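Local structure of fuculose-1-phosphate aldolase (Glaciozyma antarctica, 4XXF) at residues Leu76-Gln79 / Glu80-Ile84; Gln205-Leu208 / Leu209-Ala213; Pro218-Glu221 / Pro222-Ala225; Leu231-Glu234 / Gln235-Tyr238; Gly237-Gln240 / Ala241-Tyr244. The protein is a zinc-binding member of the class II aldolase and adducin family, within the AraD-like clan. One frame throughout, in Å; residues are numbered along the deposited sequence.

Contact 1: Leu76-Gln79 / Glu80-Ile84; sequences LVNQ and EGTVI
Asn78 reaches across the turn from Leu76-Gln79 into Glu80-Ile84 and draws the returning backbone toward itself. Asn78 CB approaches the Glu80 carboxylate at OE2, 4.1 Å away. CG stands between the backbone N and the carbonyl carbon (chi1 65°), which swings the amide inward over the turn. At the tip, Asn78 OD1 receives the N-H of Thr82 at 2.9 Å, the donor standing above the amide carbonyl plane, and a weak bond from Glu80 N at 3.2 Å. The amide is stacked on the Glu80 carboxylate, the planes 27° apart, with Glu80 CD 3.5 Å from Asn78 ND2. The backbone makes a type I beta turn, closed by Gly81 N to Asn78 O at 3.0 Å. Gly81, the last residue of the turn, has positive phi (100°), where a CB would jam against the preceding carbonyl oxygen. With Asn78 N bonded to Thr82 O, this is a beta hairpin with a type I turn and G1 beta bulge. Ile84 N bonds Leu76 O at 2.8 Å, and Val77 and Val83 form an antiparallel non-hydrogen-bonded pair. Leu76 CG rests on Ile84 CG1 at 3.8 Å, while Val77 also packs on Val59 of the neighbouring strand and Phe99 of helix 96-108. Backbone bonds and apolar contacts hold the strand end; at the turn the Asn78 amide oxygen serves N-H groups that strand pairing probably does not.

Contact 2: Gln205-Leu208 / Leu209-Ala213; sequences QVQL and LADAA
Gln207 and Asp211, one helical turn apart, join side chain to side chain: Gln207 NE2 gives a hydrogen to Asp211 OD2 at 3.1 Å, with an N-H...O angle of 162°. The acceptor lies in the plane of the glutamine amide and is met on the syn side of the carboxylate, the donor somewhat out of that plane; the two flat groups are turned 76° against each other. Gln207 CG, anti to the backbone N (chi1 180°), starts an extended chain that stands out from the helix, and it also touches Asp211 OD2 at 3.4 Å. Beneath this bridge Asp211 N bonds Gln207 O at 2.8 Å, and Asp211 CB sits 3.2 Å from the same oxygen. These are i to i+4 contacts in the last turns of helix 190-213, whose alpha-helical bonds on either side are Ala210 N to Val206 O at 2.9 Å and Ala212 N to Leu208 O at 3.2 Å. Leu209 folds its CG back to 3.4 Å from Gln205 O. In the second shell, Gln207 OE1 accepts from Ala134 N, which fixes which way round the amide is turned and directs NE2 to the aspartate, while Phe126 and Leu133 flank the chain. Farther out, Leu209 packs on Tyr122 of a second subunit, Leu208 on Ala213 of a third, and Ala212 meets Ala212 of both these neighbouring subunits.

Contact 3: Pro218-Glu221 / Pro222-Ala225; sequences PIDE and PQAA
Pro222 lays its CD against the carboxylate of Asp220, the N-cap residue of helix 221-231, with Pro222 CD 3.5 Å from Asp220 CG. The proline brings no N-H, which suits the start of a helix, where the backbone N atoms have no preceding turn to bond. The Asp220 carboxylate, swung anti to the backbone N (chi1 -164°), makes no capping bond across the turn; Asp220 OD1 takes a weak hydrogen bond from Glu221 N at 3.2 Å. The backbone carbonyls do the regular work. Asp220 O receives Ala224 N at 3.0 Å, in the carbonyl plane, and Glu221 O receives Ala225 N at 2.9 Å with an N-H...O angle of 166°. Just ahead of the helix, Ile219 turns CG2 toward it, 3.7 Å from Gln223 CB and 4.1 Å from Ala224 CB. Glu221 OE1 is hydrogen-bonded to Tyr144 OH, and Ala224 packs on Cys141 and Tyr144. The contact lies where the loop from helix 190-213 enters helix 221-231; Ile219 is backbone-bonded to Ile135 and packs on Asn180 of a second subunit.

Contact 4: Leu231-Glu234 / Gln235-Tyr238; sequences LGHE and QAGY
Gln235 N gives its hydrogen to a water at 2.9 Å, and the same water is hydrogen-bonded to His233 ND1 at 3.1 Å, so that it links the cap to the helix. His233 holds the N-cap position, and His233 O accepts the N-H of Gly237 at 3.0 Å, in the carbonyl plane, the first i to i+4 bond of helix 234-256; Tyr238 N follows on Glu234 O, also at 3.0 Å. A chi1 of 58° folds the imidazole back over the first turn. There Ala236 CB makes a CH-pi contact over one face of the His233 ring, 3.7 Å from the centroid and 19° off the normal, while Gln235 CB lies at the ring edge, 3.7 Å from His233 ND1. Glu234, its chain bent at chi2, carries its carboxylate to other partners: OE1 takes the hydroxyl of Ser192 and the N-H of Thr188, OE2 the indole N-H of Trp196. Gln235 NE2 bonds Thr7. The chemistry is that of a helix start, whose N-H groups are partly served by a water and whose acidic residue, in the first turn, would probably be stabilised in its charged form by the helix dipole and its three donors.

Contact 5: Gly237-Gln240 / Ala241-Tyr244; sequences GYFQ and ASPY
Ser242 and Phe239 meet at a kink within helix 234-256, where bonding passes from i to i+4 to i to i+3, a change that begins at Ser242, just before Pro243. The tight part centres on Phe239 O, which takes two hydrogens from one residue. Ser242 OG donates to Phe239 O at 2.7 Å, in the carbonyl plane on a lone pair; Ser242 N donates to the same oxygen at 3.0 Å from above that plane, 66° out of it. With chi1 at 64° the hydroxyl is turned back onto this carbonyl. Ahead of it, Ala241 N keeps a regular bond to Gly237 O at 3.1 Å and a weak, long one to Tyr238 O. At Pro243, which has no N-H to give, the contact thins: Gln240 O meets carbon, with Pro243 CD 3.6 Å away, and Tyr244 N bonds Ala241 O, three residues back, at 3.0 Å instead of Gln240 O. Around the kink the second subunit closes in: its Phe62 meets the Phe239 ring edge-to-face, its Gly63 packs on Ser242, and its Thr41 N bonds Tyr244 OH. Within the chain, the Tyr244 ring turns its edge to Gln240 O, the nearest ring atom being CE2 at 3.7 Å.

Contact 5 is the buried one, contacts 2 and 4 are partly buried, and contacts 1 and 3 lie at the surface. Contact 1 alone is built on strands, at the far side of the chain's centre from the others. Contacts 4 and 5 share helix 234-256 and overlap at Gly237 and Tyr238, one at its start, the other at its kink. Contacts 3 and 4 are both helix starts, but one uses a proline and the other a histidine with a water. Contacts 2, 3 and 5 border other subunits. Side-chain hydrogen bonds across the segments mark contacts 1, 2 and 5, with an amide oxygen accepting in contact 1, and an amide nitrogen and a hydroxyl donating in contacts 2 and 5.

Contact 1: Leu76-Gln79 / Glu80-Ile84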
loop_
_atom_site.group_PDB
_atom_site.type_symbol
_atom_site.label_atom_id
_atom_site.label_comp_id
_atom_site.label_asym_id
_atom_site.label_seq_id
_atom_site.Cartn_x
_atom_site.Cartn_y
_atom_site.Cartn_z
ATOM N N LEU A 76 -3.256 -6.359 33.618
ATOM C CA LEU A 76 -2.209 -7.084 34.312
ATOM C C LEU A 76 -2.666 -8.517 34.529
ATOM O O LEU A 76 -3.774 -8.748 35.007
ATOM C CB LEU A 76 -1.898 -6.413 35.645
ATOM C CG LEU A 76 -0.782 -7.010 36.499
ATOM C CD1 LEU A 76 0.572 -6.873 35.819
ATOM C CD2 LEU A 76 -0.767 -6.329 37.863
ATOM N N VAL A 77 -1.814 -9.470 34.165
ATOM C CA VAL A 77 -2.142 -10.888 34.174
ATOM C C VAL A 77 -1.054 -11.652 34.937
ATOM O O VAL A 77 0.130 -11.343 34.773
ATOM C CB VAL A 77 -2.272 -11.423 32.722
ATOM C CG1 VAL A 77 -2.595 -12.907 32.706
ATOM C CG2 VAL A 77 -3.337 -10.641 31.963
ATOM N N ASN A 78 -1.422 -12.640 35.749
ATOM C CA ASN A 78 -0.375 -13.413 36.407
ATOM C C ASN A 78 0.063 -14.569 35.501
ATOM O O ASN A 78 -0.439 -14.722 34.382
ATOM C CB ASN A 78 -0.803 -13.893 37.811
ATOM C CG ASN A 78 -1.955 -14.885 37.794
ATOM O OD1 ASN A 78 -2.303 -15.442 36.761
ATOM N ND2 ASN A 78 -2.543 -15.110 38.962
ATOM N N GLN A 79 1.042 -15.339 35.959
ATOM C CA GLN A 79 1.664 -16.360 35.122
ATOM C C GLN A 79 0.648 -17.367 34.596
ATOM O O GLN A 79 0.790 -17.870 33.483
ATOM C CB GLN A 79 2.759 -17.091 35.898
ATOM C CG GLN A 79 3.726 -17.869 35.019
ATOM C CD GLN A 79 4.933 -17.046 34.590
ATOM O OE1 GLN A 79 5.565 -16.375 35.407
ATOM N NE2 GLN A 79 5.261 -17.102 33.304
ATOM N N GLU A 80 -0.381 -17.648 35.392
ATOM C CA GLU A 80 -1.359 -18.667 35.027
ATOM C C GLU A 80 -2.577 -18.114 34.280
ATOM O O GLU A 80 -3.522 -18.848 34.000
ATOM C CB GLU A 80 -1.820 -19.440 36.273
ATOM C CG GLU A 80 -2.361 -18.597 37.427
ATOM C CD GLU A 80 -1.325 -18.328 38.514
ATOM O OE1 GLU A 80 -1.667 -18.470 39.715
ATOM O OE2 GLU A 80 -0.178 -17.962 38.173
ATOM N N GLY A 81 -2.560 -16.827 33.955
ATOM C CA GLY A 81 -3.586 -16.265 33.098
ATOM C C GLY A 81 -4.715 -15.506 33.773
ATOM O O GLY A 81 -5.597 -14.989 33.093
ATOM N N THR A 82 -4.698 -15.434 35.098
ATOM C CA THR A 82 -5.719 -14.679 35.823
ATOM C C THR A 82 -5.513 -13.174 35.623
ATOM O O THR A 82 -4.416 -12.664 35.823
ATOM C CB THR A 82 -5.704 -15.012 37.327
ATOM O OG1 THR A 82 -5.780 -16.429 37.493
ATOM C CG2 THR A 82 -6.888 -14.360 38.034
ATOM N N VAL A 83 -6.562 -12.472 35.203
ATOM C CA VAL A 83 -6.516 -11.021 35.098
ATOM C C VAL A 83 -6.610 -10.437 36.498
ATOM O O VAL A 83 -7.604 -10.643 37.193
ATOM C CB VAL A 83 -7.653 -10.471 34.208
ATOM C CG1 VAL A 83 -7.596 -8.957 34.140
ATOM C CG2 VAL A 83 -7.577 -11.073 32.816
ATOM N N ILE A 84 -5.574 -9.727 36.925
ATOM C CA ILE A 84 -5.498 -9.291 38.319
ATOM C C ILE A 84 -5.421 -7.777 38.485
ATOM O O ILE A 84 -5.376 -7.279 39.601
ATOM C CB ILE A 84 -4.287 -9.927 39.040
ATOM C CG1 ILE A 84 -2.980 -9.585 38.315
ATOM C CG2 ILE A 84 -4.467 -11.438 39.163
ATOM C CD1 ILE A 84 -1.738 -9.902 39.132
#

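Contact 2: Gln205-Leu208 / Leu209-Ala213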
loop_
_atom_site.group_PDB
_atom_site.type_symbol
_atom_site.label_atom_id
_atom_site.label_comp_id
_atom_site.label_asym_id
_atom_site.label_seq_id
_atom_site.Cartn_x
_atom_site.Cartn_y
_atom_site.Cartn_z
ATOM N N GLN A 205 8.621 -10.527 3.570
ATOM C CA GLN A 205 8.121 -9.838 2.392
ATOM C C GLN A 205 9.127 -9.888 1.251
ATOM O O GLN A 205 8.776 -10.178 0.101
ATOM C CB GLN A 205 7.790 -8.389 2.741
ATOM C CG GLN A 205 7.167 -7.599 1.589
ATOM C CD GLN A 205 6.992 -6.142 1.931
ATOM O OE1 GLN A 205 7.405 -5.686 3.004
ATOM N NE2 GLN A 205 6.357 -5.395 1.030
ATOM N N VAL A 206 10.382 -9.604 1.582
ATOM C CA VAL A 206 11.471 -9.611 0.617
ATOM C C VAL A 206 11.659 -11.007 0.013
ATOM O O VAL A 206 11.806 -11.145 -1.205
ATOM C CB VAL A 206 12.779 -9.120 1.281
ATOM C CG1 VAL A 206 13.984 -9.488 0.447
ATOM C CG2 VAL A 206 12.708 -7.608 1.518
ATOM N N GLN A 207 11.637 -12.043 0.840
ATOM C CA GLN A 207 11.827 -13.389 0.320
ATOM C C GLN A 207 10.670 -13.800 -0.596
ATOM O O GLN A 207 10.905 -14.430 -1.625
ATOM C CB GLN A 207 11.992 -14.420 1.445
ATOM C CG GLN A 207 12.187 -15.845 0.881
ATOM C CD GLN A 207 12.937 -16.795 1.787
ATOM O OE1 GLN A 207 13.383 -16.441 2.888
ATOM N NE2 GLN A 207 13.068 -18.028 1.325
ATOM N N LEU A 208 9.434 -13.452 -0.233
ATOM C CA LEU A 208 8.283 -13.772 -1.090
ATOM C C LEU A 208 8.414 -13.081 -2.455
ATOM O O LEU A 208 8.134 -13.677 -3.497
ATOM C CB LEU A 208 6.966 -13.379 -0.408
ATOM C CG LEU A 208 6.613 -14.222 0.820
ATOM C CD1 LEU A 208 5.570 -13.520 1.679
ATOM C CD2 LEU A 208 6.146 -15.619 0.409
ATOM N N LEU A 209 8.854 -11.824 -2.452
ATOM C CA LEU A 209 9.078 -11.070 -3.698
ATOM C C LEU A 209 10.164 -11.704 -4.559
ATOM O O LEU A 209 9.989 -11.942 -5.751
ATOM C CB LEU A 209 9.479 -9.628 -3.392
ATOM C CG LEU A 209 8.364 -8.684 -2.940
ATOM C CD1 LEU A 209 8.951 -7.459 -2.254
ATOM C CD2 LEU A 209 7.508 -8.267 -4.139
ATOM N N ALA A 210 11.306 -11.980 -3.943
ATOM C CA ALA A 210 12.460 -12.468 -4.675
ATOM C C ALA A 210 12.259 -13.905 -5.155
ATOM O O ALA A 210 12.593 -14.228 -6.299
ATOM C CB ALA A 210 13.718 -12.355 -3.808
ATOM N N ASP A 211 11.712 -14.767 -4.301
ATOM C CA ASP A 211 11.536 -16.165 -4.680
ATOM C C ASP A 211 10.522 -16.301 -5.809
ATOM O O ASP A 211 10.646 -17.198 -6.645
ATOM C CB ASP A 211 11.102 -17.017 -3.482
ATOM C CG ASP A 211 12.249 -17.368 -2.535
ATOM O OD1 ASP A 211 13.394 -16.898 -2.713
ATOM O OD2 ASP A 211 11.989 -18.125 -1.574
ATOM N N ALA A 212 9.518 -15.424 -5.843
ATOM C CA ALA A 212 8.561 -15.471 -6.951
ATOM C C ALA A 212 9.223 -15.062 -8.262
ATOM O O ALA A 212 8.843 -15.542 -9.319
ATOM C CB ALA A 212 7.363 -14.575 -6.672
ATOM N N ALA A 213 10.203 -14.164 -8.184
ATOM C CA ALA A 213 10.823 -13.588 -9.376
ATOM C C ALA A 213 12.003 -14.382 -9.922
ATOM O O ALA A 213 12.286 -14.326 -11.123
ATOM C CB ALA A 213 11.262 -12.157 -9.080
#

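Contact 3: Pro218-Glu221 / Pro222-Ala225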
loop_
_atom_site.group_PDB
_atom_site.type_symbol
_atom_site.label_atom_id
_atom_site.label_comp_id
_atom_site.label_asym_id
_atom_site.label_seq_id
_atom_site.Cartn_x
_atom_site.Cartn_y
_atom_site.Cartn_z
ATOM N N PRO A 218 22.423 -16.517 -1.618
ATOM C CA PRO A 218 22.635 -16.309 -0.184
ATOM C C PRO A 218 23.895 -15.491 0.075
ATOM O O PRO A 218 24.857 -15.598 -0.678
ATOM C CB PRO A 218 22.775 -17.735 0.365
ATOM C CG PRO A 218 23.223 -18.548 -0.810
ATOM C CD PRO A 218 22.551 -17.931 -2.006
ATOM N N ILE A 219 23.881 -14.678 1.120
ATOM C CA ILE A 219 25.103 -14.034 1.585
ATOM C C ILE A 219 26.068 -15.113 2.057
ATOM O O ILE A 219 25.652 -16.080 2.691
ATOM C CB ILE A 219 24.800 -13.044 2.714
ATOM C CG1 ILE A 219 24.013 -11.874 2.143
ATOM C CG2 ILE A 219 26.082 -12.553 3.381
ATOM C CD1 ILE A 219 23.439 -10.946 3.189
ATOM N N ASP A 220 27.347 -14.977 1.712
ATOM C CA ASP A 220 28.365 -15.918 2.171
ATOM C C ASP A 220 28.379 -15.916 3.698
ATOM O O ASP A 220 28.262 -14.862 4.314
ATOM C CB ASP A 220 29.735 -15.541 1.599
ATOM C CG ASP A 220 30.746 -16.666 1.703
ATOM O OD1 ASP A 220 30.331 -17.843 1.794
ATOM O OD2 ASP A 220 31.960 -16.371 1.688
ATOM N N GLU A 221 28.489 -17.088 4.313
ATOM C CA GLU A 221 28.320 -17.173 5.764
ATOM C C GLU A 221 29.295 -16.306 6.586
ATOM O O GLU A 221 28.875 -15.720 7.576
ATOM C CB GLU A 221 28.397 -18.630 6.231
ATOM C CG GLU A 221 27.142 -19.441 5.911
ATOM C CD GLU A 221 26.529 -20.090 7.141
ATOM O OE1 GLU A 221 27.133 -20.001 8.235
ATOM O OE2 GLU A 221 25.439 -20.690 7.014
ATOM N N PRO A 222 30.575 -16.193 6.179
ATOM C CA PRO A 222 31.434 -15.296 6.970
ATOM C C PRO A 222 30.920 -13.854 6.983
ATOM O O PRO A 222 30.961 -13.187 8.023
ATOM C CB PRO A 222 32.783 -15.392 6.258
ATOM C CG PRO A 222 32.767 -16.746 5.631
ATOM C CD PRO A 222 31.355 -16.922 5.162
ATOM N N GLN A 223 30.423 -13.372 5.845
ATOM C CA GLN A 223 29.871 -12.031 5.772
ATOM C C GLN A 223 28.605 -11.909 6.627
ATOM O O GLN A 223 28.386 -10.888 7.282
ATOM C CB GLN A 223 29.589 -11.662 4.311
ATOM C CG GLN A 223 30.842 -11.355 3.481
ATOM C CD GLN A 223 31.798 -12.538 3.354
ATOM O OE1 GLN A 223 31.393 -13.696 3.457
ATOM N NE2 GLN A 223 33.075 -12.245 3.144
ATOM N N ALA A 224 27.776 -12.955 6.623
ATOM C CA ALA A 224 26.554 -12.937 7.431
ATOM C C ALA A 224 26.889 -12.868 8.921
ATOM O O ALA A 224 26.258 -12.122 9.670
ATOM C CB ALA A 224 25.685 -14.158 7.134
ATOM N N ALA A 225 27.882 -13.647 9.349
ATOM C CA ALA A 225 28.330 -13.649 10.740
ATOM C C ALA A 225 28.871 -12.281 11.137
ATOM O O ALA A 225 28.614 -11.793 12.229
ATOM C CB ALA A 225 29.399 -14.729 10.951
#

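Contact 4: Leu231-Glu234 / Gln235-Tyr238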
loop_
_atom_site.group_PDB
_atom_site.type_symbol
_atom_site.label_atom_id
_atom_site.label_comp_id
_atom_site.label_asym_id
_atom_site.label_seq_id
_atom_site.Cartn_x
_atom_site.Cartn_y
_atom_site.Cartn_z
ATOM N N LEU A 231 24.307 -6.084 13.865
ATOM C CA LEU A 231 22.857 -5.869 13.800
ATOM C C LEU A 231 22.030 -6.745 14.718
ATOM O O LEU A 231 20.849 -6.469 14.931
ATOM C CB LEU A 231 22.340 -6.107 12.373
ATOM C CG LEU A 231 22.910 -5.259 11.245
ATOM C CD1 LEU A 231 22.145 -5.563 9.973
ATOM C CD2 LEU A 231 22.838 -3.775 11.573
ATOM N N GLY A 232 22.622 -7.817 15.226
ATOM C CA GLY A 232 21.845 -8.884 15.825
ATOM C C GLY A 232 21.748 -8.907 17.333
ATOM O O GLY A 232 20.993 -9.709 17.875
ATOM N N HIS A 233 22.488 -8.045 18.020
ATOM C CA HIS A 233 22.497 -8.057 19.480
ATOM C C HIS A 233 21.442 -7.100 20.027
ATOM O O HIS A 233 20.874 -6.294 19.294
ATOM C CB HIS A 233 23.898 -7.730 20.033
ATOM C CG HIS A 233 24.445 -6.401 19.603
ATOM N ND1 HIS A 233 24.066 -5.212 20.189
ATOM C CD2 HIS A 233 25.376 -6.081 18.674
ATOM C CE1 HIS A 233 24.721 -4.215 19.623
ATOM N NE2 HIS A 233 25.524 -4.716 18.701
ATOM N N GLU A 234 21.177 -7.202 21.325
ATOM C CA GLU A 234 20.023 -6.530 21.912
ATOM C C GLU A 234 20.119 -5.011 21.924
ATOM O O GLU A 234 19.116 -4.340 21.710
ATOM C CB GLU A 234 19.779 -7.073 23.320
ATOM C CG GLU A 234 19.201 -8.495 23.309
ATOM C CD GLU A 234 17.820 -8.530 22.675
ATOM O OE1 GLU A 234 16.888 -7.975 23.290
ATOM O OE2 GLU A 234 17.669 -9.093 21.563
ATOM N N GLN A 235 21.312 -4.459 22.138
ATOM C CA GLN A 235 21.475 -3.009 22.040
ATOM C C GLN A 235 21.230 -2.515 20.615
ATOM O O GLN A 235 20.628 -1.461 20.411
ATOM C CB GLN A 235 22.861 -2.575 22.511
ATOM C CG GLN A 235 23.026 -2.589 24.014
ATOM C CD GLN A 235 24.418 -2.177 24.431
ATOM O OE1 GLN A 235 25.265 -3.022 24.725
ATOM N NE2 GLN A 235 24.670 -0.873 24.451
ATOM N N ALA A 236 21.704 -3.266 19.624
ATOM C CA ALA A 236 21.421 -2.914 18.234
ATOM C C ALA A 236 19.928 -2.966 17.938
ATOM O O ALA A 236 19.407 -2.122 17.209
ATOM C CB ALA A 236 22.174 -3.830 17.278
ATOM N N GLY A 237 19.238 -3.944 18.516
ATOM C CA GLY A 237 17.796 -4.027 18.363
ATOM C C GLY A 237 17.089 -2.814 18.923
ATOM O O GLY A 237 16.201 -2.247 18.287
ATOM N N TYR A 238 17.507 -2.406 20.121
ATOM C CA TYR A 238 16.952 -1.218 20.750
ATOM C C TYR A 238 17.082 -0.012 19.812
ATOM O O TYR A 238 16.126 0.728 19.566
ATOM C CB TYR A 238 17.655 -0.942 22.094
ATOM C CG TYR A 238 16.902 0.046 22.949
ATOM C CD1 TYR A 238 17.064 1.417 22.783
ATOM C CD2 TYR A 238 15.981 -0.398 23.879
ATOM C CE1 TYR A 238 16.337 2.320 23.545
ATOM C CE2 TYR A 238 15.253 0.487 24.638
ATOM C CZ TYR A 238 15.428 1.838 24.467
ATOM O OH TYR A 238 14.670 2.692 25.237
HETATM O O HOH W 1 23.650 -5.849 23.216
#

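Contact 5: Gly237-Gln240 / Ala241-Tyr244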
loop_
_atom_site.group_PDB
_atom_site.type_symbol
_atom_site.label_atom_id
_atom_site.label_comp_id
_atom_site.label_asym_id
_atom_site.label_seq_id
_atom_site.Cartn_x
_atom_site.Cartn_y
_atom_site.Cartn_z
ATOM N N GLY A 237 19.238 -3.944 18.516
ATOM C CA GLY A 237 17.796 -4.027 18.363
ATOM C C GLY A 237 17.089 -2.814 18.923
ATOM O O GLY A 237 16.201 -2.247 18.287
ATOM N N TYR A 238 17.507 -2.406 20.121
ATOM C CA TYR A 238 16.952 -1.218 20.750
ATOM C C TYR A 238 17.082 -0.012 19.812
ATOM O O TYR A 238 16.126 0.728 19.566
ATOM C CB TYR A 238 17.655 -0.942 22.094
ATOM C CG TYR A 238 16.902 0.046 22.949
ATOM C CD1 TYR A 238 17.064 1.417 22.783
ATOM C CD2 TYR A 238 15.981 -0.398 23.879
ATOM C CE1 TYR A 238 16.337 2.320 23.545
ATOM C CE2 TYR A 238 15.253 0.487 24.638
ATOM C CZ TYR A 238 15.428 1.838 24.467
ATOM O OH TYR A 238 14.670 2.692 25.237
ATOM N N PHE A 239 18.276 0.176 19.269
ATOM C CA PHE A 239 18.531 1.325 18.408
ATOM C C PHE A 239 17.765 1.223 17.080
ATOM O O PHE A 239 17.212 2.215 16.580
ATOM C CB PHE A 239 20.037 1.450 18.160
ATOM C CG PHE A 239 20.452 2.756 17.548
ATOM C CD1 PHE A 239 20.302 3.942 18.248
ATOM C CD2 PHE A 239 21.031 2.796 16.292
ATOM C CE1 PHE A 239 20.696 5.150 17.688
ATOM C CE2 PHE A 239 21.429 4.003 15.731
ATOM C CZ PHE A 239 21.263 5.175 16.438
ATOM N N GLN A 240 17.711 0.027 16.509
ATOM C CA GLN A 240 17.035 -0.157 15.228
ATOM C C GLN A 240 15.518 0.101 15.323
ATOM O O GLN A 240 14.904 0.517 14.338
ATOM C CB GLN A 240 17.327 -1.559 14.679
ATOM C CG GLN A 240 18.725 -1.687 14.065
ATOM C CD GLN A 240 19.153 -3.127 13.807
ATOM O OE1 GLN A 240 19.294 -3.929 14.736
ATOM N NE2 GLN A 240 19.371 -3.458 12.545
ATOM N N ALA A 241 14.929 -0.097 16.501
ATOM C CA ALA A 241 13.513 0.203 16.710
ATOM C C ALA A 241 13.259 1.692 16.909
ATOM O O ALA A 241 12.126 2.143 16.738
ATOM C CB ALA A 241 12.974 -0.557 17.923
ATOM N N SER A 242 14.281 2.458 17.293
ATOM C CA SER A 242 14.033 3.809 17.804
ATOM C C SER A 242 13.280 4.763 16.850
ATOM O O SER A 242 12.407 5.481 17.321
ATOM C CB SER A 242 15.350 4.440 18.293
ATOM O OG SER A 242 16.303 4.632 17.269
ATOM N N PRO A 243 13.558 4.749 15.530
ATOM C CA PRO A 243 12.785 5.687 14.699
ATOM C C PRO A 243 11.283 5.369 14.671
ATOM O O PRO A 243 10.474 6.290 14.551
ATOM C CB PRO A 243 13.410 5.538 13.302
ATOM C CG PRO A 243 14.219 4.291 13.346
ATOM C CD PRO A 243 14.622 4.070 14.766
ATOM N N TYR A 244 10.907 4.103 14.827
ATOM C CA TYR A 244 9.487 3.749 14.803
ATOM C C TYR A 244 8.784 4.309 16.037
ATOM O O TYR A 244 7.642 4.779 15.954
ATOM C CB TYR A 244 9.300 2.226 14.708
ATOM C CG TYR A 244 9.915 1.640 13.457
ATOM C CD1 TYR A 244 9.205 1.583 12.259
ATOM C CD2 TYR A 244 11.220 1.159 13.469
ATOM C CE1 TYR A 244 9.794 1.062 11.100
ATOM C CE2 TYR A 244 11.802 0.647 12.341
ATOM C CZ TYR A 244 11.101 0.596 11.160
ATOM O OH TYR A 244 11.702 0.076 10.044
#